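Local coordinates for protein mucin-like protocadherin (Homo sapiens, PDB 6OAE) that probably joins neighbouring microvilli through calcium-dependent heterophilic adhesion with CDHR2, the chain here being its first two extracellular cadherin repeats, at residues Phe13-Asn18 against Ser89-Asp95; Thr144-Tyr150 against Glu171-Phe177. All blocks are in the same frame, centred on the assembly; numbering follows the deposited sequence.

Contact 1. Residues Phe13-Asn18 against Ser89-Asp95. With CA (calcium ion), chain C; CA (calcium ion), chain D; CA (calcium ion), chain E.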
ATOM      1  N   PHE A  13       0.509   7.098  20.823  1.00 21.43           N
ATOM      2  CA  PHE A  13       0.906   5.679  20.656  1.00 21.76           C
ATOM      3  C   PHE A  13       1.124   5.426  19.182  1.00 23.17           C
ATOM      4  O   PHE A  13       0.366   5.975  18.349  1.00 25.18           O
ATOM      5  CB  PHE A  13      -0.158   4.754  21.252  1.00 21.28           C
ATOM      6  CG  PHE A  13      -0.373   5.015  22.714  1.00 21.13           C
ATOM      7  CD1 PHE A  13      -1.227   6.029  23.137  1.00 20.71           C
ATOM      8  CD2 PHE A  13       0.327   4.292  23.675  1.00 20.85           C
ATOM      9  CE1 PHE A  13      -1.395   6.287  24.484  1.00 21.03           C
ATOM     10  CE2 PHE A  13       0.163   4.552  25.021  1.00 20.94           C
ATOM     11  CZ  PHE A  13      -0.693   5.553  25.430  1.00 21.56           C
ATOM     12  N   GLU A  14       2.119   4.610  18.866  1.00 23.24           N
ATOM     13  CA  GLU A  14       2.366   4.133  17.501  1.00 24.76           C
ATOM     14  C   GLU A  14       2.054   2.654  17.511  1.00 23.95           C
ATOM     15  O   GLU A  14       2.588   1.979  18.385  1.00 23.28           O
ATOM     16  CB  GLU A  14       3.794   4.428  17.072  1.00 27.06           C
ATOM     17  CG  GLU A  14       3.967   5.846  16.593  1.00 30.32           C
ATOM     18  CD  GLU A  14       5.286   6.080  15.896  1.00 33.92           C
ATOM     19  OE1 GLU A  14       6.158   5.181  15.963  1.00 36.30           O
ATOM     20  OE2 GLU A  14       5.420   7.144  15.280  1.00 36.54           O
ATOM     21  N   VAL A  15       1.182   2.206  16.605  1.00 23.79           N
ATOM     22  CA  VAL A  15       0.757   0.782  16.501  1.00 23.12           C
ATOM     23  C   VAL A  15       0.884   0.386  15.032  1.00 23.64           C
ATOM     24  O   VAL A  15       0.286   1.040  14.209  1.00 22.90           O
ATOM     25  CB  VAL A  15      -0.669   0.558  17.042  1.00 22.77           C
ATOM     26  CG1 VAL A  15      -1.089  -0.900  16.928  1.00 22.88           C
ATOM     27  CG2 VAL A  15      -0.807   1.030  18.494  1.00 23.09           C
ATOM     28  N   GLU A  16       1.646  -0.660  14.737  1.00 24.16           N
ATOM     29  CA  GLU A  16       1.736  -1.200  13.361  1.00 26.02           C
ATOM     30  C   GLU A  16       0.376  -1.773  12.995  1.00 23.88           C
ATOM     31  O   GLU A  16      -0.224  -2.461  13.834  1.00 23.06           O
ATOM     32  CB  GLU A  16       2.782  -2.299  13.228  1.00 29.36           C
ATOM     33  CG  GLU A  16       4.171  -1.821  13.545  1.00 33.96           C
ATOM     34  CD  GLU A  16       5.279  -2.603  12.862  1.00 37.97           C
ATOM     35  OE1 GLU A  16       5.048  -3.774  12.453  1.00 40.56           O
ATOM     36  OE2 GLU A  16       6.357  -2.033  12.737  1.00 43.06           O
ATOM     37  N   GLU A  17      -0.095  -1.494  11.787  1.00 23.08           N
ATOM     38  CA  GLU A  17      -1.388  -2.052  11.332  1.00 22.00           C
ATOM     39  C   GLU A  17      -1.301  -3.571  11.413  1.00 21.06           C
ATOM     40  O   GLU A  17      -0.171  -4.114  11.346  1.00 20.17           O
ATOM     41  CB  GLU A  17      -1.753  -1.576   9.940  1.00 21.24           C
ATOM     42  CG  GLU A  17      -0.744  -1.937   8.874  1.00 21.60           C
ATOM     43  CD  GLU A  17      -1.295  -1.777   7.474  1.00 22.83           C
ATOM     44  OE1 GLU A  17      -0.489  -1.580   6.554  1.00 22.21           O
ATOM     45  OE2 GLU A  17      -2.518  -1.857   7.317  1.00 22.32           O
ATOM     46  N   ASN A  18      -2.452  -4.223  11.601  1.00 21.59           N
ATOM     47  CA  ASN A  18      -2.599  -5.696  11.707  1.00 22.45           C
ATOM     48  C   ASN A  18      -2.058  -6.206  13.051  1.00 22.98           C
ATOM     49  O   ASN A  18      -2.022  -7.411  13.211  1.00 24.46           O
ATOM     50  CB  ASN A  18      -1.978  -6.419  10.504  1.00 22.36           C
ATOM     51  CG  ASN A  18      -2.511  -5.858   9.205  1.00 23.02           C
ATOM     52  OD1 ASN A  18      -3.675  -5.462   9.133  1.00 23.50           O
ATOM     53  ND2 ASN A  18      -1.670  -5.805   8.180  1.00 22.73           N
ATOM     54  N   SER A  89      -1.375   6.602  16.320  1.00 21.31           N
ATOM     55  CA  SER A  89      -0.816   6.744  14.973  1.00 22.44           C
ATOM     56  C   SER A  89      -0.577   5.328  14.436  1.00 21.74           C
ATOM     57  O   SER A  89       0.256   4.616  15.007  1.00 21.85           O
ATOM     58  CB  SER A  89       0.417   7.563  15.008  1.00 23.82           C
ATOM     59  OG  SER A  89       0.990   7.605  13.721  1.00 27.43           O
ATOM     60  N   VAL A  90      -1.288   4.938  13.380  1.00 22.24           N
ATOM     61  CA  VAL A  90      -1.170   3.590  12.770  1.00 22.47           C
ATOM     62  C   VAL A  90      -0.039   3.627  11.739  1.00 24.51           C
ATOM     63  O   VAL A  90      -0.049   4.523  10.882  1.00 26.13           O
ATOM     64  CB  VAL A  90      -2.492   3.139  12.135  1.00 22.13           C
ATOM     65  CG1 VAL A  90      -2.353   1.746  11.540  1.00 21.97           C
ATOM     66  CG2 VAL A  90      -3.639   3.197  13.132  1.00 22.34           C
ATOM     67  N   LEU A  91       0.878   2.667  11.807  1.00 25.44           N
ATOM     68  CA  LEU A  91       2.065   2.601  10.928  1.00 26.48           C
ATOM     69  C   LEU A  91       1.763   1.642   9.782  1.00 26.19           C
ATOM     70  O   LEU A  91       1.243   0.525  10.028  1.00 22.84           O
ATOM     71  CB  LEU A  91       3.296   2.128  11.699  1.00 28.09           C
ATOM     72  CG  LEU A  91       3.689   2.963  12.914  1.00 30.88           C
ATOM     73  CD1 LEU A  91       4.962   2.411  13.541  1.00 31.06           C
ATOM     74  CD2 LEU A  91       3.845   4.436  12.559  1.00 31.57           C
ATOM     75  N   ASP A  92       2.099   2.068   8.575  1.00 25.89           N
ATOM     76  CA  ASP A  92       1.879   1.261   7.356  1.00 26.74           C
ATOM     77  C   ASP A  92       2.822   0.057   7.372  1.00 26.67           C
ATOM     78  O   ASP A  92       4.025   0.193   7.769  1.00 25.21           O
ATOM     79  CB  ASP A  92       2.052   2.094   6.085  1.00 28.30           C
ATOM     80  CG  ASP A  92       1.796   1.273   4.835  1.00 29.31           C
ATOM     81  OD1 ASP A  92       0.825   0.434   4.849  1.00 27.82           O
ATOM     82  OD2 ASP A  92       2.587   1.431   3.869  1.00 31.74           O
ATOM     83  N   VAL A  93       2.284  -1.080   6.969  1.00 25.42           N
ATOM     84  CA  VAL A  93       2.996  -2.361   6.736  1.00 26.56           C
ATOM     85  C   VAL A  93       2.807  -2.690   5.247  1.00 25.95           C
ATOM     86  O   VAL A  93       1.745  -2.317   4.671  1.00 24.90           O
ATOM     87  CB  VAL A  93       2.441  -3.453   7.672  1.00 28.05           C
ATOM     88  CG1 VAL A  93       2.844  -4.866   7.249  1.00 29.95           C
ATOM     89  CG2 VAL A  93       2.840  -3.187   9.127  1.00 29.13           C
ATOM     90  N   ASN A  94       3.789  -3.339   4.635  1.00 25.94           N
ATOM     91  CA  ASN A  94       3.659  -3.852   3.248  1.00 26.01           C
ATOM     92  C   ASN A  94       2.773  -5.098   3.323  1.00 25.21           C
ATOM     93  O   ASN A  94       3.317  -6.221   3.401  1.00 23.73           O
ATOM     94  CB  ASN A  94       5.043  -4.086   2.611  1.00 26.95           C
ATOM     95  CG  ASN A  94       4.932  -4.594   1.191  1.00 27.04           C
ATOM     96  OD1 ASN A  94       3.843  -4.583   0.631  1.00 25.03           O
ATOM     97  ND2 ASN A  94       6.041  -5.045   0.614  1.00 27.91           N
ATOM     98  N   ASP A  95       1.448  -4.918   3.334  1.00 24.55           N
ATOM     99  CA  ASP A  95       0.470  -6.014   3.563  1.00 25.55           C
ATOM    100  C   ASP A  95      -0.416  -6.250   2.324  1.00 25.71           C
ATOM    101  O   ASP A  95      -1.337  -7.099   2.417  1.00 26.48           O
ATOM    102  CB  ASP A  95      -0.362  -5.759   4.834  1.00 24.54           C
ATOM    103  CG  ASP A  95      -1.238  -4.520   4.843  1.00 24.05           C
ATOM    104  OD1 ASP A  95      -0.933  -3.566   4.106  1.00 24.76           O
ATOM    105  OD2 ASP A  95      -2.250  -4.502   5.627  1.00 23.31           O
TER
HETATM  106 CA    CA C 302      -0.359  -1.348   4.222  1.00 21.83          CA
HETATM  107 CA    CA D 303      -3.789  -2.906   5.626  1.00 23.27          CA
HETATM  108 CA    CA E 304       2.625  -3.732  -1.208  1.00 23.42          CA
HETATM  109  O   HOH W   1       3.558   8.403  14.178  1.00 46.95           O
HETATM  110  O   HOH W   2      -5.001  -4.420   7.053  1.00 21.40           O
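Glu14-Glu16 of edge strand 12-16 pair in parallel with Ser89-Leu91 at the end of strand 79-91, and both segments run on from the sheet into the calcium sites between the two cadherin repeats. Val15 N bonds to Ser89 O at 3.0 Å and Val15 O, in the next peptide unit, to Leu91 N. Glu17 N then bonds to Leu91 O past the last paired residue. The CG of Glu17 sits between its own N and carbonyl carbon (chi1 59°), carrying the carboxylate to two calcium ions, OE1 binding one at 2.4 Å and OE2 the other. The anti lone pair of OE1 also accepts Val93 N at 2.8 Å. Asp95 likewise divides its two oxygens between these ions, while Asp92 OD1 and Val93 O bind the ion held by OE1; the ions probably offset the crowding of acidic oxygens. A carboxylate suits Glu17 by offering one oxygen to each ion, its extended chain spanning the distance from the strand end. Asn18 ND2 meets Asp95 OD2 from above the carboxylate plane, 2.9 Å away. Glu63 serves both ions, Asp131 the OE1-bound one and Asp61 the other, while strand 67-76 flanks strand 79-91 on the side away from strand 12-16.

Contact 2. Residues Thr144-Tyr150 against Glu171-Phe177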
ATOM      1  N   THR A 144      10.200 -15.784 -25.579  1.00 38.55           N
ATOM      2  CA  THR A 144      10.699 -16.280 -26.887  1.00 39.66           C
ATOM      3  C   THR A 144      12.121 -15.722 -27.078  1.00 40.68           C
ATOM      4  O   THR A 144      12.339 -14.539 -26.769  1.00 36.56           O
ATOM      5  CB  THR A 144       9.661 -15.976 -27.974  1.00 39.89           C
ATOM      6  OG1 THR A 144       9.373 -14.575 -27.991  1.00 37.92           O
ATOM      7  CG2 THR A 144       8.374 -16.747 -27.754  1.00 41.20           C
ATOM      8  N   ALA A 145      13.061 -16.554 -27.535  1.00 43.19           N
ATOM      9  CA  ALA A 145      14.506 -16.210 -27.637  1.00 44.89           C
ATOM     10  C   ALA A 145      14.694 -15.030 -28.604  1.00 43.06           C
ATOM     11  O   ALA A 145      14.070 -15.025 -29.688  1.00 44.00           O
ATOM     12  CB  ALA A 145      15.320 -17.416 -28.062  1.00 46.05           C
ATOM     13  N   GLY A 146      15.507 -14.049 -28.204  1.00 39.82           N
ATOM     14  CA  GLY A 146      15.816 -12.857 -29.014  1.00 35.45           C
ATOM     15  C   GLY A 146      14.853 -11.703 -28.771  1.00 32.72           C
ATOM     16  O   GLY A 146      15.162 -10.624 -29.228  1.00 31.58           O
ATOM     17  N   ALA A 147      13.742 -11.907 -28.064  1.00 30.55           N
ATOM     18  CA  ALA A 147      12.686 -10.879 -27.881  1.00 29.53           C
ATOM     19  C   ALA A 147      13.267  -9.607 -27.243  1.00 28.61           C
ATOM     20  O   ALA A 147      12.914  -8.491 -27.695  1.00 28.26           O
ATOM     21  CB  ALA A 147      11.552 -11.441 -27.070  1.00 28.85           C
ATOM     22  N   SER A 148      14.132  -9.745 -26.240  1.00 28.35           N
ATOM     23  CA  SER A 148      14.735  -8.588 -25.532  1.00 29.21           C
ATOM     24  C   SER A 148      15.686  -7.799 -26.448  1.00 28.45           C
ATOM     25  O   SER A 148      16.065  -6.721 -26.042  1.00 28.14           O
ATOM     26  CB  SER A 148      15.421  -8.999 -24.266  1.00 30.58           C
ATOM     27  OG  SER A 148      16.490  -9.878 -24.552  1.00 33.75           O
ATOM     28  N   ASP A 149      16.065  -8.315 -27.623  1.00 29.50           N
ATOM     29  CA  ASP A 149      16.837  -7.543 -28.637  1.00 30.27           C
ATOM     30  C   ASP A 149      15.975  -6.379 -29.164  1.00 28.60           C
ATOM     31  O   ASP A 149      16.546  -5.381 -29.587  1.00 28.97           O
ATOM     32  CB  ASP A 149      17.285  -8.403 -29.826  1.00 32.93           C
ATOM     33  CG  ASP A 149      18.136  -9.628 -29.494  1.00 36.12           C
ATOM     34  OD1 ASP A 149      18.611  -9.740 -28.345  1.00 34.92           O
ATOM     35  OD2 ASP A 149      18.319 -10.472 -30.418  1.00 38.00           O
ATOM     36  N   TYR A 150      14.642  -6.486 -29.118  1.00 26.73           N
ATOM     37  CA  TYR A 150      13.734  -5.537 -29.798  1.00 25.52           C
ATOM     38  C   TYR A 150      13.065  -4.545 -28.854  1.00 23.61           C
ATOM     39  O   TYR A 150      12.781  -3.466 -29.327  1.00 21.67           O
ATOM     40  CB  TYR A 150      12.648  -6.302 -30.537  1.00 27.68           C
ATOM     41  CG  TYR A 150      13.204  -7.122 -31.667  1.00 30.90           C
ATOM     42  CD1 TYR A 150      13.637  -8.417 -31.442  1.00 32.69           C
ATOM     43  CD2 TYR A 150      13.329  -6.599 -32.948  1.00 32.81           C
ATOM     44  CE1 TYR A 150      14.155  -9.193 -32.466  1.00 34.43           C
ATOM     45  CE2 TYR A 150      13.841  -7.367 -33.989  1.00 34.97           C
ATOM     46  CZ  TYR A 150      14.257  -8.668 -33.746  1.00 36.56           C
ATOM     47  OH  TYR A 150      14.779  -9.445 -34.748  1.00 40.68           O
ATOM     48  N   GLU A 171      11.355 -12.329 -40.132  1.00 26.42           N
ATOM     49  CA  GLU A 171      12.336 -12.942 -39.220  1.00 30.23           C
ATOM     50  C   GLU A 171      11.661 -13.225 -37.877  1.00 29.69           C
ATOM     51  O   GLU A 171      11.821 -14.345 -37.355  1.00 28.09           O
ATOM     52  CB  GLU A 171      13.531 -12.006 -39.124  1.00 33.95           C
ATOM     53  CG  GLU A 171      14.624 -12.532 -38.245  1.00 37.54           C
ATOM     54  CD  GLU A 171      15.882 -11.696 -38.266  1.00 39.18           C
ATOM     55  OE1 GLU A 171      16.723 -11.882 -37.365  1.00 44.81           O
ATOM     56  OE2 GLU A 171      16.024 -10.890 -39.182  1.00 42.85           O
ATOM     57  N   ARG A 172      10.911 -12.265 -37.336  1.00 28.58           N
ATOM     58  CA  ARG A 172      10.336 -12.418 -35.970  1.00 30.43           C
ATOM     59  C   ARG A 172       9.010 -11.667 -35.876  1.00 28.40           C
ATOM     60  O   ARG A 172       8.971 -10.516 -35.451  1.00 29.71           O
ATOM     61  CB  ARG A 172      11.389 -11.977 -34.954  1.00 33.37           C
ATOM     62  CG  ARG A 172      11.074 -12.435 -33.542  1.00 38.19           C
ATOM     63  CD  ARG A 172      12.229 -12.204 -32.605  1.00 42.81           C
ATOM     64  NE  ARG A 172      13.183 -13.301 -32.653  1.00 46.49           N
ATOM     65  CZ  ARG A 172      14.344 -13.318 -33.318  1.00 48.17           C
ATOM     66  NH1 ARG A 172      15.096 -14.403 -33.256  1.00 50.83           N
ATOM     67  NH2 ARG A 172      14.758 -12.281 -34.035  1.00 47.99           N
ATOM     68  N   PRO A 173       7.891 -12.290 -36.297  1.00 26.70           N
ATOM     69  CA  PRO A 173       6.584 -11.639 -36.246  1.00 27.11           C
ATOM     70  C   PRO A 173       5.936 -11.649 -34.858  1.00 28.26           C
ATOM     71  O   PRO A 173       5.019 -10.888 -34.683  1.00 28.72           O
ATOM     72  CB  PRO A 173       5.728 -12.485 -37.181  1.00 25.83           C
ATOM     73  CG  PRO A 173       6.327 -13.876 -37.023  1.00 25.89           C
ATOM     74  CD  PRO A 173       7.812 -13.647 -36.861  1.00 26.02           C
ATOM     75  N   ASN A 174       6.401 -12.526 -33.959  1.00 30.08           N
ATOM     76  CA  ASN A 174       5.851 -12.690 -32.578  0.50 32.26           C
ATOM     77  C   ASN A 174       6.995 -12.598 -31.576  1.00 33.09           C
ATOM     78  O   ASN A 174       8.027 -13.284 -31.781  1.00 35.85           O
ATOM     79  CB  ASN A 174       5.090 -14.008 -32.367  0.50 32.36           C
ATOM     80  CG  ASN A 174       4.688 -14.257 -30.919  0.50 33.24           C
ATOM     81  OD1 ASN A 174       5.536 -14.489 -30.047  0.50 34.41           O
ATOM     82  ND2 ASN A 174       3.394 -14.227 -30.648  0.50 33.32           N
ATOM     83  N   MET A 175       6.817 -11.780 -30.534  1.00 32.61           N
ATOM     84  CA  MET A 175       7.762 -11.644 -29.395  1.00 31.81           C
ATOM     85  C   MET A 175       6.914 -11.702 -28.123  1.00 31.23           C
ATOM     86  O   MET A 175       5.981 -10.886 -28.002  1.00 30.04           O
ATOM     87  CB  MET A 175       8.551 -10.334 -29.440  1.00 33.54           C
ATOM     88  CG  MET A 175       9.760 -10.401 -30.362  1.00 37.19           C
ATOM     89  SD  MET A 175      10.052  -8.947 -31.378  1.00 43.52           S
ATOM     90  CE  MET A 175       8.490  -8.830 -32.235  1.00 39.75           C
ATOM     91  N   THR A 176       7.206 -12.634 -27.221  1.00 28.22           N
ATOM     92  CA  THR A 176       6.458 -12.757 -25.949  1.00 27.56           C
ATOM     93  C   THR A 176       7.398 -12.504 -24.779  1.00 24.81           C
ATOM     94  O   THR A 176       8.565 -12.960 -24.811  1.00 24.11           O
ATOM     95  CB  THR A 176       5.707 -14.085 -25.866  1.00 29.15           C
ATOM     96  OG1 THR A 176       4.836 -14.112 -26.995  1.00 30.84           O
ATOM     97  CG2 THR A 176       4.892 -14.214 -24.602  1.00 30.76           C
ATOM     98  N   PHE A 177       6.876 -11.797 -23.779  1.00 24.27           N
ATOM     99  CA  PHE A 177       7.593 -11.404 -22.551  1.00 22.99           C
ATOM    100  C   PHE A 177       6.776 -11.763 -21.322  1.00 23.33           C
ATOM    101  O   PHE A 177       5.541 -11.730 -21.390  1.00 21.15           O
ATOM    102  CB  PHE A 177       7.806  -9.898 -22.505  1.00 22.98           C
ATOM    103  CG  PHE A 177       8.701  -9.364 -23.585  1.00 22.11           C
ATOM    104  CD1 PHE A 177      10.072  -9.437 -23.456  1.00 21.45           C
ATOM    105  CD2 PHE A 177       8.165  -8.772 -24.712  1.00 23.35           C
ATOM    106  CE1 PHE A 177      10.903  -8.924 -24.446  1.00 23.12           C
ATOM    107  CE2 PHE A 177       8.995  -8.277 -25.710  1.00 22.88           C
ATOM    108  CZ  PHE A 177      10.366  -8.354 -25.573  1.00 22.67           C
TER
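Tyr150 lies against Met175 and Arg172, bringing the loop after strand 137-142 onto the start of strand 174-182. Its CB lies 3.8 Å from Met175 SD, and with CG anti to the carbonyl carbon (chi1 -66°) the ring carries on past the sulfur, which CD1 approaches to 3.6 Å. This is a Met-aromatic contact, with SD oblique to the ring at 4.1 Å from its centroid. Farther out, CE1 touches Arg172 CD. At the tip, OH accepts a weak, bent bond from Arg172 NH2 at 2.9 Å, the hydroxyl standing at the guanidinium edge with ring and guanidinium planes 44° apart. A phenylalanine here would probably keep the sulfur contact but leave Arg172 NH2 without its hydroxyl partner. Ala147, small enough for close packing, sets CB 3.6 Å from Phe177 CZ and also touches Met175 CG. At the turn's start, Thr144 OG1 receives Thr176 N at 3.0 Å; threonine suits because its short hydroxyl can stand in for a backbone acceptor. Thr144 to Ala147 form a type II beta turn, with Gly146 at the positive-phi position. The whole is a loop packed on a sheet strand of the second cadherin repeat, a beta-sandwich fold.

From the N terminus, strand 12-16 carries the first half of contact 1, and the chain traverses most of the first repeat before strand 79-91 returns beside it. That closure joins the first strand of the sheet to the last in chain order, its neighbour in the sheet. Residues 89-95 then lead through the calcium linker into the second repeat. There contact 2 closes a much shorter loop, containing strands 151-155 and 158-163, between the turn after strand 137-142 and strand 174-182. The two closures follow one another without nesting or crossing. Their centres lie 44 Å apart and their nearest atoms about 23 Å: contact 1 sits at the junction between repeats, contact 2 farther along the second.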